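Local coordinates for flavin-nucleotide-binding protein (Azotobacter vinelandii, PDB 6RK0) that binds FAD and heme b and probably serves as a low-potential terminal oxidase associated with the iron-only nitrogenase, at residues I38-T42 / T91-L95; L98-R102 / R174-P178; L116-L122 / A162-E168; Y198-P203 / I219-G225. One frame throughout, in Å; residues are numbered along the deposited sequence.

Contact 1 (I38-T42 / T91-L95); sequences ILDAT and TVSLL
I38 brings its CG2 methyl loosely against strand 91-95, 4.4 Å from V92 O. L39 is closer: with CG beside the backbone N (chi1 -66°), its CD2 reaches back to lie 3.8 Å from V92 CG2, the two side chains crossing at about a right angle. A41 presents just a methyl, small enough for the backbone to come near the strand, with its CB 3.8 Å from L94 CD1. T42 has two tasks. Its CG2 slides past the valine branch at only 3.3 Å from V92 CG1, tighter than normal carbon contact, while the T42 and L94 side chains reach toward each other, tip to tip, with T42 CB 3.8 Å from L94 CD2. OG1, anti to the backbone N, donates to a water that passes the bond on to S93 O. With an alanine in place of L94, A41 CB and T42 CB would probably lose their apolar partner, opening a gap beneath the turn. Inward-facing V92 and L94 alternate with T91 and S93, which meet V57, P59 and H46 of the second subunit. The arrangement, a helix and its following turn seated on the apolar side of a sheet strand, is consistent with the dimeric split barrel of the pyridoxamine 5'-phosphate oxidase family.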
loop_
_atom_site.group_PDB
_atom_site.type_symbol
_atom_site.label_atom_id
_atom_site.label_comp_id
_atom_site.label_asym_id
_atom_site.label_seq_id
_atom_site.Cartn_x
_atom_site.Cartn_y
_atom_site.Cartn_z
ATOM N N ILE A 38 14.299 -2.774 1.632
ATOM C CA ILE A 38 12.921 -2.341 1.423
ATOM C C ILE A 38 12.017 -2.940 2.493
ATOM O O ILE A 38 11.207 -2.242 3.112
ATOM C CB ILE A 38 12.455 -2.685 -0.002
ATOM C CG1 ILE A 38 13.320 -1.972 -1.056
ATOM C CG2 ILE A 38 10.996 -2.322 -0.181
ATOM C CD1 ILE A 38 13.095 -2.398 -2.498
ATOM N N LEU A 39 12.162 -4.244 2.746
ATOM C CA LEU A 39 11.339 -4.889 3.761
ATOM C C LEU A 39 11.541 -4.254 5.138
ATOM O O LEU A 39 10.603 -4.172 5.932
ATOM C CB LEU A 39 11.677 -6.366 3.820
ATOM C CG LEU A 39 11.320 -7.195 2.581
ATOM C CD1 LEU A 39 11.855 -8.603 2.761
ATOM C CD2 LEU A 39 9.802 -7.204 2.340
ATOM N N ASP A 40 12.755 -3.806 5.440
ATOM C CA ASP A 40 13.053 -3.288 6.760
ATOM C C ASP A 40 12.570 -1.853 6.931
ATOM O O ASP A 40 12.549 -1.362 8.051
ATOM C CB ASP A 40 14.553 -3.356 7.029
ATOM C CG ASP A 40 15.061 -4.777 7.210
ATOM O OD1 ASP A 40 14.232 -5.702 7.359
ATOM O OD2 ASP A 40 16.311 -4.953 7.202
ATOM N N ALA A 41 12.187 -1.173 5.857
ATOM C CA ALA A 41 11.826 0.231 5.892
ATOM C C ALA A 41 10.384 0.504 6.282
ATOM O O ALA A 41 10.054 1.668 6.550
ATOM C CB ALA A 41 12.109 0.884 4.552
ATOM N N THR A 42 9.519 -0.506 6.317
ATOM C CA THR A 42 8.091 -0.270 6.444
ATOM C C THR A 42 7.431 -1.503 7.036
ATOM O O THR A 42 7.873 -2.615 6.773
ATOM C CB THR A 42 7.485 0.073 5.073
ATOM O OG1 THR A 42 6.082 0.280 5.267
ATOM C CG2 THR A 42 7.725 -1.006 4.025
ATOM N N THR A 91 3.418 -8.185 -1.540
ATOM C CA THR A 91 3.989 -6.973 -2.103
ATOM C C THR A 91 4.186 -5.944 -1.011
ATOM O O THR A 91 3.288 -5.706 -0.186
ATOM C CB THR A 91 3.075 -6.430 -3.217
ATOM O OG1 THR A 91 3.107 -7.385 -4.279
ATOM C CG2 THR A 91 3.527 -5.055 -3.703
ATOM N N VAL A 92 5.336 -5.273 -1.030
ATOM C CA VAL A 92 5.627 -4.171 -0.136
ATOM C C VAL A 92 6.009 -2.999 -1.004
ATOM O O VAL A 92 6.989 -3.070 -1.754
ATOM C CB VAL A 92 6.746 -4.530 0.855
ATOM C CG1 VAL A 92 7.078 -3.314 1.702
ATOM C CG2 VAL A 92 6.323 -5.714 1.728
ATOM N N SER A 93 5.252 -1.907 -0.898
ATOM C CA SER A 93 5.502 -0.707 -1.691
ATOM C C SER A 93 5.749 0.492 -0.785
ATOM O O SER A 93 5.111 0.657 0.257
ATOM C CB SER A 93 4.378 -0.382 -2.660
ATOM O OG SER A 93 3.175 -0.259 -2.016
ATOM N N LEU A 94 6.614 1.391 -1.250
ATOM C CA LEU A 94 6.825 2.719 -0.676
ATOM C C LEU A 94 6.808 3.737 -1.789
ATOM O O LEU A 94 7.620 3.671 -2.725
ATOM C CB LEU A 94 8.104 2.823 0.143
ATOM C CG LEU A 94 8.063 2.097 1.482
ATOM C CD1 LEU A 94 9.451 1.977 2.070
ATOM C CD2 LEU A 94 7.099 2.774 2.458
ATOM N N LEU A 95 5.913 4.715 -1.675
ATOM C CA LEU A 95 5.835 5.853 -2.595
ATOM C C LEU A 95 6.754 6.955 -2.086
ATOM O O LEU A 95 6.587 7.441 -0.962
ATOM C CB LEU A 95 4.384 6.317 -2.688
ATOM C CG LEU A 95 4.152 7.582 -3.489
ATOM C CD1 LEU A 95 4.641 7.452 -4.955
ATOM C CD2 LEU A 95 2.663 7.933 -3.448
HETATM O O HOH W 1 4.627 -0.010 2.886
#

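Contact 2 (L98-R102 / R174-P178); sequences LVIAR and RTGPP
The guanidinium of R174 carries V99 on one face and the backbone of its own loop at its edge. V99 CG1 sits 3.9 Å above the guanidinium plane, displaced toward the rim, and V99 CG2 approaches NH1 at 3.6 Å. In that plane lies P177 O, gripped end-on by two nitrogens: R174 NH2 at 2.9 Å is the straighter donor (153°), and R174 NH1 at 3.1 Å bends more. Both arrive from the same face of the carbonyl plane, NH1 well above it and NH2 only tilted. NH1 also makes a weak bond to G176 O and a hydrogen bond to N110 OD1, so the rotation of the group is fixed from several directions. An arginine suits the place because its extended chain spans the loop and its flat end can serve two loop carbonyls and the side-chain oxygen of N110 while a valine packs on its face. G176 allows the positive phi (86°) of the bend. Further on, P178 meets the same CG1 branch of V99: V99 CG1 lies tightly against P178 CA at 3.5 Å, and P178 CG touches I100 O at 3.4 Å. Strand 98-100 runs between strands 108-118 and 192-200, bonding through V99 to N108 and through L98 and I100 to I194 and G192. The 174-178 loop lies against the end of this strand, P178 touching V193 of strand 192-200 and, across the interface, D206 of the second subunit.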
loop_
_atom_site.group_PDB
_atom_site.type_symbol
_atom_site.label_atom_id
_atom_site.label_comp_id
_atom_site.label_asym_id
_atom_site.label_seq_id
_atom_site.Cartn_x
_atom_site.Cartn_y
_atom_site.Cartn_z
ATOM N N LEU A 98 6.450 12.243 -6.495
ATOM C CA LEU A 98 5.776 12.427 -7.776
ATOM C C LEU A 98 6.775 13.061 -8.745
ATOM O O LEU A 98 7.386 14.089 -8.426
ATOM C CB LEU A 98 4.550 13.319 -7.619
ATOM C CG LEU A 98 3.754 13.529 -8.897
ATOM C CD1 LEU A 98 3.149 12.236 -9.423
ATOM C CD2 LEU A 98 2.668 14.573 -8.706
ATOM N N VAL A 99 6.962 12.424 -9.908
ATOM C CA VAL A 99 7.945 12.848 -10.901
ATOM C C VAL A 99 7.198 13.588 -12.019
ATOM O O VAL A 99 6.365 13.000 -12.734
ATOM C CB VAL A 99 8.740 11.642 -11.431
ATOM C CG1 VAL A 99 9.715 12.089 -12.522
ATOM C CG2 VAL A 99 9.496 10.930 -10.314
ATOM N N ILE A 100 7.467 14.894 -12.116
ATOM C CA ILE A 100 6.811 15.812 -13.033
ATOM C C ILE A 100 7.745 16.020 -14.223
ATOM O O ILE A 100 8.839 16.585 -14.093
ATOM C CB ILE A 100 6.548 17.145 -12.331
ATOM C CG1 ILE A 100 5.604 16.944 -11.132
ATOM C CG2 ILE A 100 5.972 18.173 -13.292
ATOM C CD1 ILE A 100 5.522 18.083 -10.172
ATOM N N ALA A 101 7.332 15.532 -15.387
ATOM C CA ALA A 101 8.121 15.592 -16.605
ATOM C C ALA A 101 7.562 16.660 -17.544
ATOM O O ALA A 101 6.496 17.231 -17.323
ATOM C CB ALA A 101 8.129 14.243 -17.283
ATOM N N ARG A 102 8.290 16.915 -18.640
ATOM C CA ARG A 102 7.865 17.852 -19.676
ATOM C C ARG A 102 6.746 17.302 -20.536
ATOM O O ARG A 102 6.009 18.091 -21.132
ATOM C CB ARG A 102 9.075 18.216 -20.542
ATOM C CG ARG A 102 10.147 18.944 -19.799
ATOM C CD ARG A 102 11.528 18.804 -20.439
ATOM N NE ARG A 102 12.545 19.478 -19.664
ATOM C CZ ARG A 102 13.052 19.026 -18.520
ATOM N NH1 ARG A 102 12.786 17.776 -18.103
ATOM N NH2 ARG A 102 13.900 19.770 -17.826
ATOM N N ARG A 174 12.914 3.320 -8.213
ATOM C CA ARG A 174 13.189 4.528 -8.978
ATOM C C ARG A 174 13.531 5.641 -8.014
ATOM O O ARG A 174 12.818 5.840 -7.018
ATOM C CB ARG A 174 12.025 4.963 -9.867
ATOM C CG ARG A 174 12.466 6.012 -10.899
ATOM C CD ARG A 174 11.281 6.822 -11.421
ATOM N NE ARG A 174 11.637 7.631 -12.585
ATOM C CZ ARG A 174 12.307 8.784 -12.550
ATOM N NH1 ARG A 174 12.606 9.390 -11.408
ATOM N NH2 ARG A 174 12.637 9.356 -13.722
ATOM N N THR A 175 14.596 6.376 -8.335
ATOM C CA THR A 175 15.009 7.570 -7.624
ATOM C C THR A 175 15.328 8.672 -8.638
ATOM O O THR A 175 15.514 8.400 -9.818
ATOM C CB THR A 175 16.270 7.336 -6.756
ATOM O OG1 THR A 175 17.371 6.954 -7.601
ATOM C CG2 THR A 175 16.070 6.236 -5.707
ATOM N N GLY A 176 15.459 9.896 -8.141
ATOM C CA GLY A 176 16.044 10.983 -8.909
ATOM C C GLY A 176 15.075 11.735 -9.795
ATOM O O GLY A 176 13.850 11.587 -9.715
ATOM N N PRO A 177 15.640 12.572 -10.676
ATOM C CA PRO A 177 14.830 13.521 -11.445
ATOM C C PRO A 177 14.023 12.842 -12.543
ATOM O O PRO A 177 14.214 11.656 -12.885
ATOM C CB PRO A 177 15.877 14.505 -12.040
ATOM C CG PRO A 177 17.099 14.289 -11.271
ATOM C CD PRO A 177 17.087 12.875 -10.776
ATOM N N PRO A 178 13.155 13.612 -13.205
ATOM C CA PRO A 178 12.455 13.124 -14.400
ATOM C C PRO A 178 13.447 12.762 -15.495
ATOM O O PRO A 178 14.564 13.295 -15.575
ATOM C CB PRO A 178 11.572 14.315 -14.829
ATOM C CG PRO A 178 11.979 15.400 -14.038
ATOM C CD PRO A 178 12.769 14.991 -12.891
#

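Contact 3 (L116-L122 / A162-E168); sequences LLGRAEL and ASLSIAE
L164 points its two methyls at different parts of segment 116-122. With CG anti to the backbone N (chi1 -180°), CD2 rests on L116 CB at 3.8 Å, while CD1 enters the bend beyond, 3.6 Å from G118 C and also near A120. G118 suits that bend: a side chain at its backbone angles would be jammed against the preceding carbonyl. L116 and I166 lie side by side and point the same way, L116 CD1 being 4.1 Å from I166 CG2. At the far end L122 CD2 meets the small methyl of A162 at 4.0 Å.

E168 stretches out alongside L117, its carboxylate passing the L117 CB, and its OE2 is held by S16 OG and by a salt bridge to R18, a residue that binds FAD; E168 thus stands as a second-shell partner of the flavin site. Its backbone joins in as well, L117 N donating to E168 O at 3.0 Å nearly in line with the carbonyl (164°).

The strand pairing is brief. E121 and S163 form an antiparallel hydrogen-bonded pair, with E121 N to S163 O at 2.9 Å, and L122 and A162 follow as a non-hydrogen-bonded pair. Where the strands part, waters take over, one joining L117 O, S165 O and E168 N, another R119 O and S165 N. S165 OG accepts from A167 N in an ST turn. Strand 116-118 crosses strand 162-165 at 101° before the chain bends into 121-122, a sharp turn of direction consistent with the curled, barrel-like sheet of the FMN-binding split-barrel family.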
loop_
_atom_site.group_PDB
_atom_site.type_symbol
_atom_site.label_atom_id
_atom_site.label_comp_id
_atom_site.label_asym_id
_atom_site.label_seq_id
_atom_site.Cartn_x
_atom_site.Cartn_y
_atom_site.Cartn_z
ATOM N N LEU A 116 7.439 -10.735 -3.091
ATOM C CA LEU A 116 7.878 -12.047 -2.617
ATOM C C LEU A 116 6.866 -13.080 -3.040
ATOM O O LEU A 116 5.659 -12.925 -2.785
ATOM C CB LEU A 116 7.959 -12.079 -1.086
ATOM C CG LEU A 116 8.785 -11.020 -0.402
ATOM C CD1 LEU A 116 8.783 -11.226 1.088
ATOM C CD2 LEU A 116 10.204 -10.935 -0.950
ATOM N N LEU A 117 7.332 -14.140 -3.698
ATOM C CA LEU A 117 6.440 -15.172 -4.204
ATOM C C LEU A 117 6.716 -16.501 -3.513
ATOM O O LEU A 117 7.860 -16.803 -3.145
ATOM C CB LEU A 117 6.661 -15.390 -5.703
ATOM C CG LEU A 117 6.403 -14.174 -6.580
ATOM C CD1 LEU A 117 6.375 -14.573 -8.007
ATOM C CD2 LEU A 117 5.173 -13.312 -6.173
ATOM N N GLY A 118 5.677 -17.308 -3.408
ATOM C CA GLY A 118 5.877 -18.701 -3.042
ATOM C C GLY A 118 4.850 -19.204 -2.065
ATOM O O GLY A 118 3.760 -18.661 -1.906
ATOM N N ARG A 119 5.209 -20.306 -1.413
ATOM C CA ARG A 119 4.288 -21.018 -0.543
ATOM C C ARG A 119 4.593 -20.623 0.898
ATOM O O ARG A 119 5.657 -20.962 1.437
ATOM C CB ARG A 119 4.427 -22.525 -0.746
ATOM C CG ARG A 119 3.375 -23.357 -0.046
ATOM C CD ARG A 119 1.981 -23.137 -0.578
ATOM N NE ARG A 119 1.867 -23.351 -2.014
ATOM C CZ ARG A 119 1.317 -24.427 -2.573
ATOM N NH1 ARG A 119 0.842 -25.425 -1.823
ATOM N NH2 ARG A 119 1.237 -24.480 -3.909
ATOM N N ALA A 120 3.657 -19.916 1.521
ATOM C CA ALA A 120 3.781 -19.554 2.912
ATOM C C ALA A 120 3.484 -20.768 3.788
ATOM O O ALA A 120 2.894 -21.760 3.352
ATOM C CB ALA A 120 2.818 -18.409 3.220
ATOM N N GLU A 121 3.898 -20.659 5.046
ATOM C CA GLU A 121 3.785 -21.721 6.029
ATOM C C GLU A 121 3.210 -21.175 7.319
ATOM O O GLU A 121 3.597 -20.090 7.754
ATOM C CB GLU A 121 5.198 -22.296 6.364
ATOM C CG GLU A 121 5.961 -22.774 5.119
ATOM C CD GLU A 121 7.416 -23.152 5.381
ATOM O OE1 GLU A 121 7.838 -23.295 6.562
ATOM O OE2 GLU A 121 8.154 -23.312 4.371
ATOM N N LEU A 122 2.306 -21.923 7.941
ATOM C CA LEU A 122 1.779 -21.513 9.242
ATOM C C LEU A 122 2.662 -22.037 10.363
ATOM O O LEU A 122 3.215 -23.129 10.282
ATOM C CB LEU A 122 0.401 -22.088 9.512
ATOM C CG LEU A 122 -0.697 -21.594 8.606
ATOM C CD1 LEU A 122 -2.009 -22.251 9.019
ATOM C CD2 LEU A 122 -0.818 -20.054 8.550
ATOM N N ALA A 162 1.895 -16.632 9.964
ATOM C CA ALA A 162 2.381 -17.227 8.730
ATOM C C ALA A 162 3.738 -16.638 8.389
ATOM O O ALA A 162 4.073 -15.529 8.816
ATOM C CB ALA A 162 1.409 -16.903 7.573
ATOM N N SER A 163 4.516 -17.377 7.601
ATOM C CA SER A 163 5.772 -16.840 7.104
ATOM C C SER A 163 6.024 -17.267 5.669
ATOM O O SER A 163 5.499 -18.278 5.188
ATOM C CB SER A 163 6.955 -17.236 7.979
ATOM O OG SER A 163 7.342 -18.566 7.792
ATOM N N LEU A 164 6.879 -16.490 5.014
ATOM C CA LEU A 164 7.228 -16.699 3.624
ATOM C C LEU A 164 8.699 -16.383 3.455
ATOM O O LEU A 164 9.183 -15.361 3.937
ATOM C CB LEU A 164 6.388 -15.767 2.744
ATOM C CG LEU A 164 6.590 -15.824 1.246
ATOM C CD1 LEU A 164 6.169 -17.182 0.659
ATOM C CD2 LEU A 164 5.790 -14.680 0.566
ATOM N N SER A 165 9.415 -17.248 2.745
ATOM C CA SER A 165 10.798 -16.986 2.392
ATOM C C SER A 165 10.910 -15.694 1.586
ATOM O O SER A 165 10.068 -15.380 0.748
ATOM C CB SER A 165 11.300 -18.137 1.537
ATOM O OG SER A 165 12.585 -17.874 1.018
ATOM N N ILE A 166 12.017 -14.980 1.798
ATOM C CA ILE A 166 12.326 -13.812 0.985
ATOM C C ILE A 166 13.107 -14.163 -0.258
ATOM O O ILE A 166 13.474 -13.261 -1.020
ATOM C CB ILE A 166 13.021 -12.691 1.791
ATOM C CG1 ILE A 166 14.470 -13.068 2.129
ATOM C CG2 ILE A 166 12.229 -12.330 3.010
ATOM C CD1 ILE A 166 15.238 -11.962 2.845
ATOM N N ALA A 167 13.401 -15.449 -0.506
ATOM C CA ALA A 167 14.340 -15.792 -1.566
ATOM C C ALA A 167 13.790 -15.522 -2.964
ATOM O O ALA A 167 14.547 -15.111 -3.848
ATOM C CB ALA A 167 14.717 -17.256 -1.438
ATOM N N GLU A 168 12.509 -15.795 -3.209
ATOM C CA GLU A 168 11.961 -15.654 -4.561
ATOM C C GLU A 168 11.365 -14.250 -4.666
ATOM O O GLU A 168 10.165 -14.048 -4.558
ATOM C CB GLU A 168 10.947 -16.746 -4.879
ATOM C CG GLU A 168 10.688 -16.806 -6.368
ATOM C CD GLU A 168 9.628 -17.780 -6.806
ATOM O OE1 GLU A 168 9.005 -18.470 -5.973
ATOM O OE2 GLU A 168 9.369 -17.828 -8.030
HETATM O O HOH W 2 10.167 -16.651 -1.661
HETATM O O HOH W 3 8.116 -19.917 2.213
HETATM O O HOH W 4 5.952 -20.033 9.363
#

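Contact 4 (Y198-P203 / I219-G225); sequences YQVLPP and ILKFRLG
The C-terminal tail runs back antiparallel to the end of strand 192-200 and joins it through side chains and waters, without direct backbone hydrogen bonds, Y198 and L224 making the central pair. L224 lays CD1 over one face of the Y198 ring, a CH-pi contact 3.9 Å from the ring centroid and 14° off its normal, and G225 CA sits at the ring edge, in its plane. The leucine reaches this place with CG in the crowded position between backbone N and carbonyl carbon (chi1 76°), which also sends CD2 tightly against V200 CG2 at 3.5 Å. V200 CG2 then touches F222 CE2. Were L224 an alanine, the Y198 face would probably lose its CH-pi partner and a gap open beside V200. Farther along, P203 packs on two neighbouring side chains: its CG lies 3.7 Å from I219 CG2, and its CD is 3.6 Å from L220 CD2, which approaches at about a right angle.

Polar groups settle the chain end. R223 reaches along the tail to grip G225 O with both NH1 and NH2, at 2.9 Å for NH1, which lies on a lone pair. The terminal OXT is salt-bridged to R112 and, through a water, reaches Y198 N; a second water links Y198 O and L224 O. A carboxylate suits this place because an arginine lies on each of its oxygens. Y198 stacks on Y198 of the second subunit, and residues 198-200 pair with a strand of that chain, so the tail packs beside a sheet that continues across the dimer interface.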
loop_
_atom_site.group_PDB
_atom_site.type_symbol
_atom_site.label_atom_id
_atom_site.label_comp_id
_atom_site.label_asym_id
_atom_site.label_seq_id
_atom_site.Cartn_x
_atom_site.Cartn_y
_atom_site.Cartn_z
ATOM N N TYR A 198 6.436 8.977 4.613
ATOM C CA TYR A 198 5.670 8.870 5.850
ATOM C C TYR A 198 6.247 9.806 6.906
ATOM O O TYR A 198 7.456 9.999 7.011
ATOM C CB TYR A 198 5.709 7.438 6.377
ATOM C CG TYR A 198 4.733 6.500 5.735
ATOM C CD1 TYR A 198 3.357 6.724 5.835
ATOM C CD2 TYR A 198 5.158 5.369 5.049
ATOM C CE1 TYR A 198 2.434 5.856 5.276
ATOM C CE2 TYR A 198 4.250 4.494 4.501
ATOM C CZ TYR A 198 2.883 4.720 4.613
ATOM O OH TYR A 198 1.967 3.839 4.091
ATOM N N GLN A 199 5.347 10.329 7.735
ATOM C CA GLN A 199 5.676 11.141 8.899
ATOM C C GLN A 199 4.972 10.557 10.113
ATOM O O GLN A 199 3.793 10.232 10.062
ATOM C CB GLN A 199 5.167 12.591 8.656
ATOM C CG GLN A 199 5.453 13.533 9.813
ATOM C CD GLN A 199 4.989 14.934 9.536
ATOM O OE1 GLN A 199 3.966 15.142 8.876
ATOM N NE2 GLN A 199 5.731 15.918 10.061
ATOM N N VAL A 200 5.709 10.475 11.196
ATOM C CA VAL A 200 5.173 10.038 12.470
ATOM C C VAL A 200 5.024 11.274 13.340
ATOM O O VAL A 200 5.922 12.123 13.373
ATOM C CB VAL A 200 6.142 9.023 13.084
ATOM C CG1 VAL A 200 5.849 8.762 14.452
ATOM C CG2 VAL A 200 6.130 7.777 12.331
ATOM N N LEU A 201 3.873 11.425 13.988
ATOM C CA LEU A 201 3.599 12.573 14.832
ATOM C C LEU A 201 3.785 12.197 16.292
ATOM O O LEU A 201 3.882 11.012 16.632
ATOM C CB LEU A 201 2.180 13.077 14.557
ATOM C CG LEU A 201 1.938 13.556 13.117
ATOM C CD1 LEU A 201 0.498 14.005 12.958
ATOM C CD2 LEU A 201 2.895 14.670 12.712
ATOM N N PRO A 202 3.810 13.178 17.199
ATOM C CA PRO A 202 3.988 12.870 18.627
ATOM C C PRO A 202 2.895 11.944 19.134
ATOM O O PRO A 202 1.729 12.070 18.759
ATOM C CB PRO A 202 3.893 14.250 19.302
ATOM C CG PRO A 202 4.423 15.206 18.240
ATOM C CD PRO A 202 3.859 14.634 16.946
ATOM N N PRO A 203 3.223 11.038 20.042
ATOM C CA PRO A 203 2.212 10.112 20.558
ATOM C C PRO A 203 1.120 10.821 21.329
ATOM O O PRO A 203 1.346 11.832 21.988
ATOM C CB PRO A 203 3.014 9.162 21.446
ATOM C CG PRO A 203 4.415 9.259 20.912
ATOM C CD PRO A 203 4.570 10.700 20.521
ATOM N N ILE A 219 8.792 4.593 22.927
ATOM C CA ILE A 219 7.699 4.836 21.973
ATOM C C ILE A 219 8.161 5.752 20.855
ATOM O O ILE A 219 7.719 5.612 19.704
ATOM C CB ILE A 219 6.471 5.440 22.712
ATOM C CG1 ILE A 219 5.899 4.574 23.849
ATOM C CG2 ILE A 219 5.355 5.772 21.739
ATOM C CD1 ILE A 219 5.660 3.192 23.556
ATOM N N LEU A 220 9.052 6.711 21.172
ATOM C CA LEU A 220 9.529 7.689 20.194
ATOM C C LEU A 220 10.477 7.076 19.181
ATOM O O LEU A 220 10.813 7.737 18.195
ATOM C CB LEU A 220 10.196 8.894 20.871
ATOM C CG LEU A 220 9.292 9.676 21.828
ATOM C CD1 LEU A 220 10.049 10.762 22.545
ATOM C CD2 LEU A 220 8.113 10.272 21.111
ATOM N N LYS A 221 10.903 5.841 19.389
ATOM C CA LYS A 221 11.760 5.144 18.441
ATOM C C LYS A 221 10.995 4.498 17.282
ATOM O O LYS A 221 11.607 4.160 16.261
ATOM C CB LYS A 221 12.627 4.121 19.172
ATOM C CG LYS A 221 13.606 4.769 20.147
ATOM C CD LYS A 221 14.602 3.773 20.692
ATOM C CE LYS A 221 15.681 4.461 21.524
ATOM N NZ LYS A 221 15.110 5.186 22.698
ATOM N N PHE A 222 9.681 4.330 17.392
ATOM C CA PHE A 222 8.929 3.789 16.269
ATOM C C PHE A 222 9.072 4.732 15.072
ATOM O O PHE A 222 8.890 5.945 15.207
ATOM C CB PHE A 222 7.462 3.610 16.637
ATOM C CG PHE A 222 6.595 3.349 15.439
ATOM C CD1 PHE A 222 6.586 2.103 14.809
ATOM C CD2 PHE A 222 5.868 4.369 14.872
ATOM C CE1 PHE A 222 5.844 1.885 13.671
ATOM C CE2 PHE A 222 5.100 4.134 13.737
ATOM C CZ PHE A 222 5.103 2.900 13.150
ATOM N N ARG A 223 9.344 4.162 13.897
ATOM C CA ARG A 223 9.504 4.946 12.672
ATOM C C ARG A 223 9.101 4.079 11.497
ATOM O O ARG A 223 9.050 2.854 11.620
ATOM C CB ARG A 223 10.955 5.432 12.511
ATOM C CG ARG A 223 12.010 4.328 12.571
ATOM C CD ARG A 223 12.298 3.670 11.218
ATOM N NE ARG A 223 12.571 4.692 10.195
ATOM C CZ ARG A 223 12.324 4.576 8.887
ATOM N NH1 ARG A 223 11.898 3.441 8.346
ATOM N NH2 ARG A 223 12.562 5.619 8.099
ATOM N N LEU A 224 8.835 4.720 10.350
ATOM C CA LEU A 224 8.547 3.952 9.142
ATOM C C LEU A 224 8.835 4.832 7.935
ATOM O O LEU A 224 8.820 6.067 8.006
ATOM C CB LEU A 224 7.101 3.408 9.056
ATOM C CG LEU A 224 5.983 4.403 8.695
ATOM C CD1 LEU A 224 4.694 3.647 8.446
ATOM C CD2 LEU A 224 5.781 5.477 9.760
ATOM N N GLY A 225 8.974 4.160 6.791
ATOM C CA GLY A 225 9.069 4.817 5.506
ATOM C C GLY A 225 10.474 4.987 5.003
ATOM O O GLY A 225 11.451 4.609 5.693
ATOM O OXT GLY A 225 10.555 5.523 3.866
HETATM O O HOH W 5 8.261 7.020 3.189
HETATM O O HOH W 6 9.456 8.198 6.380
#

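In the fold
From the N terminus, helix 32-40 and the turn after it are brought to strand 88-100 in contact 1, closing a loop that is mostly strand. Contact 2 opens farther along that strand and closes only after strand 169-174; contact 3, on the next strand 108-118, is nested inside its loop. Contact 4 follows in series, closing a short loop at the C terminus. Contacts 1 and 3 meet where L39 packs on I166, and contacts 1 and 4 where A41 O probably bonds to G225 N and L94 packs on Y198. Contacts 2 and 3 lie on opposite sides of the chain's centre, and all four reach the same antiparallel sheet.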